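Local coordinates for protein 2-aminomuconate 6-semialdehyde dehydrogenase (Burkholderia cenocepacia, PDB 4U3W) that probably oxidises 2-aminomuconate 6-semialdehyde to 2-aminomuconate with a nicotinamide cofactor, as a tetrameric member of the aldehyde dehydrogenase family, at residues R428-A433 with Q454-I459; V305-E310 with A464-D469. One frame throughout, in Å; residues are numbered along the deposited sequence.

Contact 1 (R428-A433 with Q454-I459)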
# COMPACT_ATOMS: atom_id res chain seq x y z
N ARG A 428 -17.92 -13.54 27.57
CA ARG A 428 -18.57 -12.51 28.40
C ARG A 428 -18.27 -11.07 27.88
O ARG A 428 -19.13 -10.18 27.85
CB ARG A 428 -18.11 -12.67 29.85
CG ARG A 428 -18.56 -14.03 30.39
CD ARG A 428 -18.14 -14.30 31.82
NE ARG A 428 -18.80 -13.44 32.81
CZ ARG A 428 -18.42 -13.40 34.09
NH1 ARG A 428 -17.40 -14.16 34.48
NH2 ARG A 428 -19.02 -12.61 34.96
N VAL A 429 -17.04 -10.87 27.44
CA VAL A 429 -16.69 -9.60 26.84
C VAL A 429 -17.57 -9.35 25.60
O VAL A 429 -18.14 -8.28 25.48
CB VAL A 429 -15.17 -9.54 26.46
CG1 VAL A 429 -14.89 -8.32 25.51
CG2 VAL A 429 -14.29 -9.47 27.70
N ASN A 430 -17.72 -10.36 24.73
CA ASN A 430 -18.45 -10.17 23.46
C ASN A 430 -19.97 -10.16 23.59
O ASN A 430 -20.69 -9.71 22.67
CB ASN A 430 -18.02 -11.23 22.45
CG ASN A 430 -16.62 -10.98 21.93
OD1 ASN A 430 -16.12 -9.85 22.03
ND2 ASN A 430 -15.96 -12.01 21.40
N ASP A 431 -20.46 -10.60 24.75
CA ASP A 431 -21.89 -10.53 25.03
C ASP A 431 -22.34 -9.07 25.32
O ASP A 431 -22.52 -8.64 26.49
CB ASP A 431 -22.22 -11.46 26.19
CG ASP A 431 -23.67 -11.34 26.63
OD1 ASP A 431 -24.53 -11.01 25.76
OD2 ASP A 431 -23.93 -11.59 27.83
N SER A 432 -22.54 -8.32 24.24
CA SER A 432 -22.82 -6.89 24.28
C SER A 432 -23.35 -6.45 22.89
O SER A 432 -22.93 -6.97 21.85
CB SER A 432 -21.56 -6.08 24.67
OG SER A 432 -21.82 -4.67 24.67
N ALA A 433 -24.33 -5.54 22.91
CA ALA A 433 -24.83 -4.92 21.68
C ALA A 433 -23.87 -3.79 21.23
O ALA A 433 -23.99 -3.27 20.11
CB ALA A 433 -26.26 -4.39 21.89
N GLN A 454 -9.98 -12.31 19.10
CA GLN A 454 -11.36 -12.78 19.23
C GLN A 454 -12.31 -11.69 19.71
O GLN A 454 -13.52 -11.88 19.66
CB GLN A 454 -11.42 -13.96 20.23
CG GLN A 454 -10.55 -15.14 19.84
CD GLN A 454 -10.63 -16.25 20.87
OE1 GLN A 454 -11.68 -16.91 21.03
NE2 GLN A 454 -9.53 -16.46 21.60
N ILE A 455 -11.77 -10.57 20.19
CA ILE A 455 -12.64 -9.56 20.82
C ILE A 455 -13.37 -8.74 19.72
O ILE A 455 -12.74 -8.20 18.78
CB ILE A 455 -11.86 -8.59 21.75
CG1 ILE A 455 -11.12 -9.34 22.86
CG2 ILE A 455 -12.79 -7.56 22.40
CD1 ILE A 455 -11.96 -10.26 23.59
N GLU A 456 -14.68 -8.63 19.86
CA GLU A 456 -15.49 -8.00 18.80
C GLU A 456 -15.62 -6.51 19.03
O GLU A 456 -16.70 -5.99 19.34
CB GLU A 456 -16.88 -8.66 18.76
CG GLU A 456 -16.79 -10.12 18.28
CD GLU A 456 -18.07 -10.93 18.56
OE1 GLU A 456 -19.00 -10.42 19.24
OE2 GLU A 456 -18.12 -12.08 18.09
N THR A 457 -14.50 -5.79 18.94
CA THR A 457 -14.48 -4.34 19.17
C THR A 457 -13.65 -3.68 18.05
O THR A 457 -12.97 -4.37 17.28
CB THR A 457 -13.84 -3.95 20.50
OG1 THR A 457 -12.53 -4.55 20.55
CG2 THR A 457 -14.66 -4.44 21.68
N GLY A 458 -13.65 -2.36 18.02
CA GLY A 458 -12.92 -1.63 16.99
C GLY A 458 -11.45 -1.53 17.38
O GLY A 458 -10.59 -1.44 16.49
N ILE A 459 -11.19 -1.57 18.69
CA ILE A 459 -9.84 -1.43 19.22
C ILE A 459 -9.61 -2.42 20.35
O ILE A 459 -10.50 -2.59 21.18
CB ILE A 459 -9.56 -0.02 19.77
CG1 ILE A 459 -9.80 1.03 18.68
CG2 ILE A 459 -8.06 0.09 20.17
CD1 ILE A 459 -11.13 1.81 18.91

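Contact 2 (V305-E310 with A464-D469)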
# COMPACT_ATOMS: atom_id res chain seq x y z
N VAL A 305 -15.45 9.16 29.12
CA VAL A 305 -14.80 8.93 27.82
C VAL A 305 -15.52 7.76 27.24
O VAL A 305 -15.87 6.84 27.98
CB VAL A 305 -13.33 8.65 27.96
CG1 VAL A 305 -12.68 8.65 26.56
CG2 VAL A 305 -12.69 9.71 28.81
N CYS A 306 -15.78 7.76 25.93
CA CYS A 306 -16.52 6.64 25.34
C CYS A 306 -15.77 5.33 25.53
O CYS A 306 -16.36 4.23 25.52
CB CYS A 306 -16.78 6.89 23.84
SG CYS A 306 -15.31 7.03 22.78
N LEU A 307 -14.46 5.47 25.69
CA LEU A 307 -13.53 4.34 25.79
C LEU A 307 -13.35 3.77 27.21
O LEU A 307 -12.60 2.77 27.41
CB LEU A 307 -12.19 4.77 25.26
CG LEU A 307 -12.15 5.28 23.81
CD1 LEU A 307 -10.83 5.98 23.54
CD2 LEU A 307 -12.39 4.10 22.82
N CYS A 308 -13.99 4.39 28.19
CA CYS A 308 -13.78 3.94 29.59
C CYS A 308 -14.27 2.53 29.83
O CYS A 308 -15.17 2.05 29.15
CB CYS A 308 -14.46 4.89 30.61
SG CYS A 308 -13.45 6.37 30.85
N SER A 309 -13.62 1.86 30.79
CA SER A 309 -13.97 0.52 31.15
C SER A 309 -15.01 0.55 32.27
O SER A 309 -14.66 0.79 33.42
CB SER A 309 -12.72 -0.27 31.61
OG SER A 309 -12.15 0.36 32.76
N GLU A 310 -16.28 0.25 31.95
CA GLU A 310 -17.30 0.18 32.98
C GLU A 310 -17.54 -1.27 33.42
O GLU A 310 -18.19 -1.46 34.44
CB GLU A 310 -18.62 0.85 32.50
CG GLU A 310 -18.41 2.36 32.37
CD GLU A 310 -19.73 3.17 32.09
OE1 GLU A 310 -20.80 2.55 31.86
OE2 GLU A 310 -19.67 4.41 32.14
N ALA A 464 -2.28 -1.72 28.08
CA ALA A 464 -2.34 -0.31 27.81
C ALA A 464 -3.85 0.10 27.76
O ALA A 464 -4.72 -0.75 27.84
CB ALA A 464 -1.62 0.03 26.48
N TRP A 465 -4.08 1.38 27.59
CA TRP A 465 -5.43 1.91 27.41
C TRP A 465 -5.33 3.33 26.81
O TRP A 465 -4.47 4.12 27.18
CB TRP A 465 -6.21 1.90 28.74
CG TRP A 465 -7.61 2.51 28.60
CD1 TRP A 465 -8.70 1.92 28.03
CD2 TRP A 465 -8.00 3.83 28.98
NE1 TRP A 465 -9.80 2.81 28.06
CE2 TRP A 465 -9.39 3.98 28.64
CE3 TRP A 465 -7.34 4.90 29.59
CZ2 TRP A 465 -10.11 5.16 28.89
CZ3 TRP A 465 -8.06 6.08 29.83
CH2 TRP A 465 -9.45 6.19 29.46
N PHE A 466 -6.18 3.61 25.83
CA PHE A 466 -6.32 4.94 25.23
C PHE A 466 -4.95 5.45 24.72
O PHE A 466 -4.55 6.59 24.98
CB PHE A 466 -6.97 5.89 26.24
CG PHE A 466 -7.57 7.17 25.63
CD1 PHE A 466 -7.79 7.30 24.27
CD2 PHE A 466 -7.95 8.22 26.45
CE1 PHE A 466 -8.33 8.47 23.72
CE2 PHE A 466 -8.53 9.40 25.91
CZ PHE A 466 -8.71 9.51 24.55
N VAL A 467 -4.24 4.57 24.01
CA VAL A 467 -3.05 4.92 23.24
C VAL A 467 -3.46 5.04 21.79
O VAL A 467 -3.83 4.05 21.15
CB VAL A 467 -1.94 3.87 23.39
CG1 VAL A 467 -0.80 4.15 22.38
CG2 VAL A 467 -1.46 3.92 24.83
N ARG A 468 -3.40 6.26 21.29
CA ARG A 468 -3.98 6.57 20.00
C ARG A 468 -2.94 7.00 18.98
O ARG A 468 -2.55 8.17 18.93
CB ARG A 468 -5.04 7.65 20.18
CG ARG A 468 -6.22 7.19 21.03
CD ARG A 468 -7.27 6.47 20.15
NE ARG A 468 -7.75 7.33 19.07
CZ ARG A 468 -7.37 7.21 17.80
NH1 ARG A 468 -6.52 6.25 17.44
NH2 ARG A 468 -7.85 8.05 16.88
N ASP A 469 -2.52 6.05 18.14
CA ASP A 469 -1.71 6.37 16.98
C ASP A 469 -2.66 6.84 15.90
O ASP A 469 -3.50 6.05 15.44
CB ASP A 469 -0.89 5.15 16.51
CG ASP A 469 0.17 5.52 15.47
OD1 ASP A 469 -0.19 6.19 14.48
OD2 ASP A 469 1.36 5.12 15.64

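Contact 1 (R428-A433 with Q454-I459)
V429 and I455 make the apolar part of this contact. With V429 CG1 anti to the backbone N (chi1 166°), that methyl is carried to I455, where it lies 3.8 Å from I455 CG2 and 4.0 Å from I455 CD1, the two side chains crossing at about a right angle. V429 also packs on A278 and V280 of strand 277-281, so the contact continues into the sheet beneath. At this end of the helix R311 hydrogen-bonds the carbonyls of R428 and V429.

N430, the last helical residue, does the polar work. Its carboxamide uses both ends on the backbone of the loop. OD1 accepts E456 N at 2.9 Å, an almost straight bond (170° at the hydrogen) whose donor sits above the plane of the N430 carbonyl. ND2 gives a hydrogen to Q454 O at 3.0 Å, with the acceptor close to the amide plane. Two bonds reaching the chain on both sides of I455 fix the flip of the amide and hold it from turning about chi2. The E456 carboxylate then lies stacked on this amide, the two planes only 8° apart, with E456 OE1 3.5 Å from N430 CB. OE1 has its charged partner in K478, a salt bridge consistent with the carboxylate staying over the amide.

D431 leaves the helix and centres an inverse gamma turn, closed by a weak bond from S432 N to N430 O; E456 centres another in the facing loop.

An asparagine side chain thus ties the C-terminal end of helix 422-430 to the connection from helix 445-452 into strand 459-462, within the beta-alpha-beta succession of the open sheet in the aldehyde dehydrogenase catalytic domain.

Contact 2 (V305-E310 with A464-D469)
L307 and W465 join a turn ahead of strand 309-315 to the loop after strand 459-462 in the catalytic domain of the aldehyde dehydrogenase fold. The first segment makes a type I beta turn from V305 to C308, closed by C308 N on V305 O at 3.1 Å. C306, within this turn, is by family resemblance probably the nucleophilic cysteine of aldehyde dehydrogenases; it makes no contact across the segments itself, but the contact lies beside it.

A single hydrogen bond crosses between the segments: W465 NE1 donates to L307 O at 2.9 Å, with 161° at the hydrogen. With CG anti to the backbone N (chi1 178°), the W465 side chain carries its indole to that carbonyl. The acceptor lies nearly in the plane of the indole, at the edge of the ring, whereas the donor stands well above the carbonyl plane of L307. W465 O is taken by R296, while N277 ND2 bonds the carbonyls of C306 and C308, so the backbone is held on both sides of the contact.

Sulfur adds a second kind of contact. C308 SG is set obliquely to the indole six-membered ring, 5.2 Å from its centroid, and touches W465 CZ2 at 4.1 Å.

Apolar packing comes from the next aromatic. F466 CB covers one face of the indole near its rim. V305 CG1 meets F466 CE2 loosely at 4.3 Å, and L436 lies on L307 too. The L307 and F466 side chains cross at about a right angle, and L307 CD1, placed obliquely to the phenyl ring, lies 3.4 Å from F466 CD1 and 3.5 Å from F466 CE1.

The two contacts are nested along the chain: 305-310 comes first, then 428-433 and 454-459 of contact 1, and finally 464-469, which closes contact 2. Their centres lie 14 Å apart and their nearest atoms about 5 Å, so they do not touch. Strand 459-462 connects them, with contact 1 at its entry and contact 2 beyond its exit, and it belongs to the same mixed sheet as strand 309-315. Strand 459-462 is one of the two outermost strands of that sheet within the chain, and I459 pairs with a strand of the second subunit. The contacts thus lie at the lead-in and lead-out of a strand through which the sheet runs on across the subunit interface.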